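Local coordinates for protein magnesium transporter (Enterococcus faecalis, PDB 2OUX) that probably transports magnesium ions across the cell membrane as a homodimer, here represented by its cytosolic part, a helical N domain and two CBS domains, at residues F42-D47 with E72-M77; H53-L58 with K78-E83. All blocks are in the same frame, centred on the assembly; numbering follows the deposited sequence.

Contact 1: residues F42-D47 with E72-M77; sequences FYQSLD and EDNENM. With MG (magnesium ion), chain G.
Q44 and N74 make the one side-chain contact between F42-D47 and E72-M77, two amides sliding past each other in opposite directions with their planes 82° apart. As modelled, Q44 OE1 and N74 OD1 are 3.2 Å apart, but the amide of N74 is probably turned over in the model, so its atom facing Q44 is not settled. Only 51 Å² is buried, near the surface, and Q44 and the selenomethionine M77 both also pack on I70.

Apolar and backbone contacts lie within 42-47, around the last turn of helix 36-43. L46 CD2 sits 3.7 Å above one face of the F42 ring, offset toward its rim, and both side chains lean on helix 8-20. S45 N donates to F42 O at 3.0 Å.

Of the two segments, the 72-77 loop carries the metal ligand, E72. E72 OE1 holds a magnesium ion at 2.2 Å, and five waters complete an octahedron. The chain bends sharply at chi2 (-91°), and the carboxylate binds through this one oxygen: E72 OE2 instead accepts a 2.6 Å hydrogen bond from water 1, itself a ligand of the metal. D103 brings a second carboxylate close to E72, a pairing of like charges that the magnesium probably eases. A largely hydrated magnesium held by a single carboxylate oxygen makes this one of several magnesium sites in the cytosolic part of MgtE, here on an interhelical loop of the helical N domain.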
loop_
_atom_site.group_PDB
_atom_site.type_symbol
_atom_site.label_atom_id
_atom_site.label_comp_id
_atom_site.label_asym_id
_atom_site.label_seq_id
_atom_site.Cartn_x
_atom_site.Cartn_y
_atom_site.Cartn_z
ATOM N N PHE A 42 -20.323 9.122 -9.574
ATOM C CA PHE A 42 -21.776 9.197 -9.587
ATOM C C PHE A 42 -22.178 10.606 -9.172
ATOM O O PHE A 42 -22.895 11.290 -9.896
ATOM C CB PHE A 42 -22.382 8.188 -8.606
ATOM C CG PHE A 42 -23.876 8.295 -8.478
ATOM C CD1 PHE A 42 -24.711 7.854 -9.504
ATOM C CD2 PHE A 42 -24.447 8.863 -7.348
ATOM C CE1 PHE A 42 -26.095 7.981 -9.405
ATOM C CE2 PHE A 42 -25.823 8.994 -7.240
ATOM C CZ PHE A 42 -26.653 8.550 -8.273
ATOM N N TYR A 43 -21.690 11.038 -8.014
ATOM C CA TYR A 43 -21.990 12.366 -7.482
ATOM C C TYR A 43 -21.622 13.526 -8.402
ATOM O O TYR A 43 -22.351 14.513 -8.482
ATOM C CB TYR A 43 -21.296 12.549 -6.133
ATOM C CG TYR A 43 -21.309 13.963 -5.580
ATOM C CD1 TYR A 43 -20.312 14.879 -5.920
ATOM C CD2 TYR A 43 -22.286 14.366 -4.671
ATOM C CE1 TYR A 43 -20.287 16.164 -5.361
ATOM C CE2 TYR A 43 -22.272 15.646 -4.106
ATOM C CZ TYR A 43 -21.270 16.538 -4.450
ATOM O OH TYR A 43 -21.245 17.788 -3.860
ATOM N N GLN A 44 -20.494 13.413 -9.092
ATOM C CA GLN A 44 -20.057 14.476 -9.988
ATOM C C GLN A 44 -20.827 14.489 -11.308
ATOM O O GLN A 44 -20.554 15.306 -12.181
ATOM C CB GLN A 44 -18.552 14.351 -10.253
ATOM C CG GLN A 44 -17.698 14.712 -9.047
ATOM C CD GLN A 44 -16.216 14.457 -9.267
ATOM O OE1 GLN A 44 -15.577 15.092 -10.110
ATOM N NE2 GLN A 44 -15.663 13.520 -8.508
ATOM N N SER A 45 -21.786 13.580 -11.451
ATOM C CA SER A 45 -22.585 13.519 -12.669
ATOM C C SER A 45 -23.942 14.169 -12.409
ATOM O O SER A 45 -24.591 14.670 -13.325
ATOM C CB SER A 45 -22.802 12.068 -13.102
ATOM O OG SER A 45 -23.720 11.411 -12.242
ATOM N N LEU A 46 -24.353 14.165 -11.145
ATOM C CA LEU A 46 -25.639 14.721 -10.744
ATOM C C LEU A 46 -25.781 16.222 -10.958
ATOM O O LEU A 46 -24.810 16.975 -10.832
ATOM C CB LEU A 46 -25.904 14.420 -9.265
ATOM C CG LEU A 46 -25.673 12.989 -8.775
ATOM C CD1 LEU A 46 -26.157 12.862 -7.342
ATOM C CD2 LEU A 46 -26.404 12.014 -9.682
ATOM N N ASP A 47 -27.005 16.645 -11.276
ATOM C CA ASP A 47 -27.309 18.057 -11.459
ATOM C C ASP A 47 -27.444 18.616 -10.048
ATOM O O ASP A 47 -27.417 17.859 -9.080
ATOM C CB ASP A 47 -28.612 18.234 -12.260
ATOM C CG ASP A 47 -29.807 17.499 -11.643
ATOM O OD1 ASP A 47 -30.631 16.954 -12.417
ATOM O OD2 ASP A 47 -29.939 17.480 -10.397
ATOM N N GLU A 72 -9.702 17.931 -5.116
ATOM C CA GLU A 72 -9.957 19.244 -4.523
ATOM C C GLU A 72 -9.704 20.402 -5.485
ATOM O O GLU A 72 -10.072 21.544 -5.207
ATOM C CB GLU A 72 -9.100 19.452 -3.268
ATOM C CG GLU A 72 -7.643 19.782 -3.556
ATOM C CD GLU A 72 -6.780 18.554 -3.622
ATOM O OE1 GLU A 72 -7.275 17.535 -4.132
ATOM O OE2 GLU A 72 -5.616 18.613 -3.176
ATOM N N ASP A 73 -9.057 20.108 -6.605
ATOM C CA ASP A 73 -8.762 21.120 -7.606
ATOM C C ASP A 73 -9.896 21.128 -8.616
ATOM O O ASP A 73 -9.955 21.985 -9.495
ATOM C CB ASP A 73 -7.435 20.803 -8.295
ATOM C CG ASP A 73 -6.238 21.066 -7.398
ATOM O OD1 ASP A 73 -6.296 20.683 -6.210
ATOM O OD2 ASP A 73 -5.242 21.652 -7.880
ATOM N N ASN A 74 -10.774 20.138 -8.479
ATOM C CA ASN A 74 -11.964 19.968 -9.311
ATOM C C ASN A 74 -12.330 21.328 -9.889
ATOM O O ASN A 74 -12.433 21.511 -11.103
ATOM C CB ASN A 74 -13.108 19.489 -8.421
ATOM C CG ASN A 74 -14.326 19.030 -9.202
ATOM O OD1 ASN A 74 -14.315 17.971 -9.829
ATOM N ND2 ASN A 74 -15.392 19.821 -9.156
ATOM N N GLU A 75 -12.539 22.261 -8.964
ATOM C CA GLU A 75 -12.869 23.657 -9.216
ATOM C C GLU A 75 -14.345 23.936 -9.073
ATOM O O GLU A 75 -14.744 25.095 -8.885
ATOM C CB GLU A 75 -12.349 24.137 -10.576
ATOM C CG GLU A 75 -12.019 25.636 -10.560
ATOM C CD GLU A 75 -11.109 26.049 -11.691
ATOM O OE1 GLU A 75 -11.496 25.810 -12.852
ATOM O OE2 GLU A 75 -10.018 26.607 -11.421
ATOM N N ASN A 76 -15.158 22.883 -9.148
ATOM C CA ASN A 76 -16.579 23.083 -8.964
ATOM C C ASN A 76 -16.777 22.995 -7.462
ATOM O O ASN A 76 -17.916 22.939 -6.977
ATOM C CB ASN A 76 -17.454 22.047 -9.695
ATOM C CG ASN A 76 -18.929 22.459 -9.704
ATOM O OD1 ASN A 76 -19.297 23.474 -10.303
ATOM N ND2 ASN A 76 -19.766 21.696 -9.010
HETATM N N MSE A 77 -15.657 23.001 -6.723
HETATM C CA MSE A 77 -15.739 22.969 -5.265
HETATM C C MSE A 77 -16.346 24.329 -5.018
HETATM O O MSE A 77 -17.127 24.806 -5.838
HETATM C CB MSE A 77 -14.364 22.873 -4.569
HETATM C CG MSE A 77 -13.582 21.567 -4.780
HETATM SE SE MSE A 77 -14.324 19.980 -3.937
HETATM C CE MSE A 77 -14.506 18.934 -5.538
HETATM MG MG MG G . -6.788 15.617 -3.184
HETATM O O HOH W 1 -4.661 16.344 -3.872
HETATM O O HOH W 2 -6.652 16.133 -1.145
HETATM O O HOH W 3 -8.978 14.870 -2.441
HETATM O O HOH W 4 -6.060 13.642 -2.509
HETATM O O HOH W 5 -6.875 15.152 -5.337
#

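Contact 2: residues H53-L58 with K78-E83; sequences HLYNYL and KDYLAE
Y55 reaches across from helix 48-57 to E83 of helix 79-83, and its hydroxyl donates a 2.7 Å hydrogen bond from Y55 OH to E83 OE2. The two side chains cross at about a right angle, with ring and carboxylate planes 68° apart. E83 OE2 lies in the plane of the ring at its edge, where it also comes within 3.4 Å of Y55 CE1. On the carboxylate the hydroxyl arrives from the anti side, 27° out of plane. The backbone of Y80 comes near as well, Y80 O being 3.7 Å from Y55 OH.

Beyond CG the chain of E83 is extended and carries the carboxylate to the tyrosine; the position of CG itself is doubtful, because it is modelled too close to the backbone oxygen of Y80. The other carboxylate oxygen, OE1, forms a salt bridge with R51, so E83 is gripped at both oxygens by groups of helix 48-57. The Y55 hydroxyl has a further probable hydrogen-bond partner in Y43, whose ring meets that of Y80.

Further out, K78 is at the N-cap position of helix 79-83. Its carbonyl receives A82 N, at 2.8 Å from K78 O, and also the amide of Q112, while its ammonium group pairs with D109. At the other end of this short helix, E83 O takes a hydrogen bond from Q52. Helix 79-83 thus lies among several helices of the all-helical N domain: helix 48-57 across the Y55-E83 bond, helix 36-43 through Y43 on Y80, helix 60-67 through F67 against L81, and helix 110-118 through Y116 on L81 and Q112 on A82.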
loop_
_atom_site.group_PDB
_atom_site.type_symbol
_atom_site.label_atom_id
_atom_site.label_comp_id
_atom_site.label_asym_id
_atom_site.label_seq_id
_atom_site.Cartn_x
_atom_site.Cartn_y
_atom_site.Cartn_z
ATOM N N HIS A 53 -30.709 16.156 -2.840
ATOM C CA HIS A 53 -31.355 14.967 -2.289
ATOM C C HIS A 53 -30.291 14.122 -1.632
ATOM O O HIS A 53 -30.472 13.611 -0.526
ATOM C CB HIS A 53 -32.006 14.125 -3.390
ATOM C CG HIS A 53 -33.215 14.749 -3.995
ATOM N ND1 HIS A 53 -34.350 15.038 -3.274
ATOM C CD2 HIS A 53 -33.480 15.133 -5.275
ATOM C CE1 HIS A 53 -35.261 15.569 -4.070
ATOM N NE2 HIS A 53 -34.749 15.635 -5.290
ATOM N N LEU A 54 -29.173 13.980 -2.338
ATOM C CA LEU A 54 -28.068 13.175 -1.857
ATOM C C LEU A 54 -27.576 13.625 -0.489
ATOM O O LEU A 54 -27.230 12.790 0.346
ATOM C CB LEU A 54 -26.940 13.183 -2.885
ATOM C CG LEU A 54 -25.757 12.268 -2.598
ATOM C CD1 LEU A 54 -25.033 11.971 -3.880
ATOM C CD2 LEU A 54 -24.841 12.931 -1.594
ATOM N N TYR A 55 -27.563 14.934 -0.254
ATOM C CA TYR A 55 -27.132 15.475 1.034
ATOM C C TYR A 55 -28.113 15.064 2.127
ATOM O O TYR A 55 -27.749 14.972 3.299
ATOM C CB TYR A 55 -27.047 17.007 0.974
ATOM C CG TYR A 55 -26.063 17.539 -0.051
ATOM C CD1 TYR A 55 -26.351 18.684 -0.799
ATOM C CD2 TYR A 55 -24.844 16.894 -0.279
ATOM C CE1 TYR A 55 -25.452 19.170 -1.751
ATOM C CE2 TYR A 55 -23.937 17.374 -1.230
ATOM C CZ TYR A 55 -24.246 18.506 -1.960
ATOM O OH TYR A 55 -23.354 18.960 -2.907
ATOM N N ASN A 56 -29.361 14.813 1.740
ATOM C CA ASN A 56 -30.383 14.416 2.704
ATOM C C ASN A 56 -30.323 12.933 3.089
ATOM O O ASN A 56 -30.838 12.541 4.135
ATOM C CB ASN A 56 -31.784 14.735 2.161
ATOM C CG ASN A 56 -31.977 16.216 1.860
ATOM O OD1 ASN A 56 -31.561 17.081 2.634
ATOM N ND2 ASN A 56 -32.630 16.511 0.739
ATOM N N TYR A 57 -29.696 12.106 2.259
ATOM C CA TYR A 57 -29.622 10.678 2.551
ATOM C C TYR A 57 -28.282 10.209 3.100
ATOM O O TYR A 57 -28.139 9.050 3.490
ATOM C CB TYR A 57 -29.958 9.864 1.301
ATOM C CG TYR A 57 -31.321 10.154 0.717
ATOM C CD1 TYR A 57 -32.446 10.248 1.533
ATOM C CD2 TYR A 57 -31.487 10.330 -0.653
ATOM C CE1 TYR A 57 -33.705 10.499 0.997
ATOM C CE2 TYR A 57 -32.739 10.582 -1.201
ATOM C CZ TYR A 57 -33.842 10.668 -0.368
ATOM O OH TYR A 57 -35.081 10.910 -0.904
ATOM N N LEU A 58 -27.300 11.103 3.132
ATOM C CA LEU A 58 -25.980 10.743 3.631
ATOM C C LEU A 58 -25.550 11.639 4.775
ATOM O O LEU A 58 -25.775 12.845 4.749
ATOM C CB LEU A 58 -24.955 10.820 2.500
ATOM C CG LEU A 58 -25.221 9.834 1.362
ATOM C CD1 LEU A 58 -24.343 10.151 0.173
ATOM C CD2 LEU A 58 -24.979 8.425 1.863
ATOM N N LYS A 78 -15.985 24.976 -3.923
ATOM C CA LYS A 78 -16.561 26.282 -3.648
ATOM C C LYS A 78 -18.090 26.173 -3.596
ATOM O O LYS A 78 -18.688 26.269 -2.520
ATOM C CB LYS A 78 -16.142 27.285 -4.733
ATOM C CG LYS A 78 -14.677 27.701 -4.675
ATOM C CD LYS A 78 -14.355 28.818 -5.666
ATOM C CE LYS A 78 -12.882 29.195 -5.594
ATOM N NZ LYS A 78 -12.515 30.251 -6.574
ATOM N N ASP A 79 -18.724 25.978 -4.754
ATOM C CA ASP A 79 -20.175 25.852 -4.780
ATOM C C ASP A 79 -20.715 24.497 -4.316
ATOM O O ASP A 79 -21.874 24.427 -3.901
ATOM C CB ASP A 79 -20.766 26.214 -6.153
ATOM C CG ASP A 79 -19.810 25.978 -7.293
ATOM O OD1 ASP A 79 -19.192 24.898 -7.338
ATOM O OD2 ASP A 79 -19.694 26.875 -8.157
ATOM N N TYR A 80 -19.923 23.420 -4.383
ATOM C CA TYR A 80 -20.430 22.143 -3.867
ATOM C C TYR A 80 -20.688 22.442 -2.402
ATOM O O TYR A 80 -21.753 22.152 -1.861
ATOM C CB TYR A 80 -19.397 21.014 -3.926
ATOM C CG TYR A 80 -19.270 20.293 -5.248
ATOM C CD1 TYR A 80 -20.390 20.013 -6.032
ATOM C CD2 TYR A 80 -18.022 19.855 -5.699
ATOM C CE1 TYR A 80 -20.270 19.310 -7.231
ATOM C CE2 TYR A 80 -17.892 19.151 -6.895
ATOM C CZ TYR A 80 -19.016 18.884 -7.655
ATOM O OH TYR A 80 -18.884 18.186 -8.832
ATOM N N LEU A 81 -19.689 23.046 -1.766
ATOM C CA LEU A 81 -19.783 23.395 -0.361
ATOM C C LEU A 81 -20.804 24.501 -0.101
ATOM O O LEU A 81 -21.517 24.470 0.901
ATOM C CB LEU A 81 -18.413 23.826 0.168
ATOM C CG LEU A 81 -17.237 22.854 0.024
ATOM C CD1 LEU A 81 -16.280 23.092 1.189
ATOM C CD2 LEU A 81 -17.714 21.405 0.040
ATOM N N ALA A 82 -20.869 25.476 -1.004
ATOM C CA ALA A 82 -21.799 26.590 -0.864
ATOM C C ALA A 82 -23.248 26.114 -0.816
ATOM O O ALA A 82 -24.007 26.527 0.061
ATOM C CB ALA A 82 -21.613 27.569 -2.005
ATOM N N GLU A 83 -23.623 25.243 -1.751
ATOM C CA GLU A 83 -24.986 24.724 -1.807
ATOM C C GLU A 83 -25.354 23.933 -0.553
ATOM O O GLU A 83 -26.529 23.695 -0.281
ATOM C CB GLU A 83 -25.181 23.859 -3.061
ATOM C CG GLU A 83 -24.275 22.645 -3.157
ATOM C CD GLU A 83 -24.345 21.967 -4.520
ATOM O OE1 GLU A 83 -24.298 22.680 -5.545
ATOM O OE2 GLU A 83 -24.432 20.723 -4.573
#

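How the contacts relate
Contacts 1 and 2 alternate along the chain and lie side by side in the N domain, their centres 11 Å apart. Y43 joins them most directly: Y43 OH is 2.6 Å from Y55 OH, a probable hydrogen bond, and packs 3.2 Å from Y80 CD1. Y80 also meets contact 1 through its hydroxyl, with Q44 CG 3.7 Å from Y80 OH, so the tyrosines link the end of helix 36-43 to helices 48-57 and 79-83. The magnesium belongs to contact 1 alone; the side chain of Y80 remains about 12 Å from a bound magnesium and about 9 Å from that of E72, so contact 2 lies near the metal-binding loop without taking part in the site.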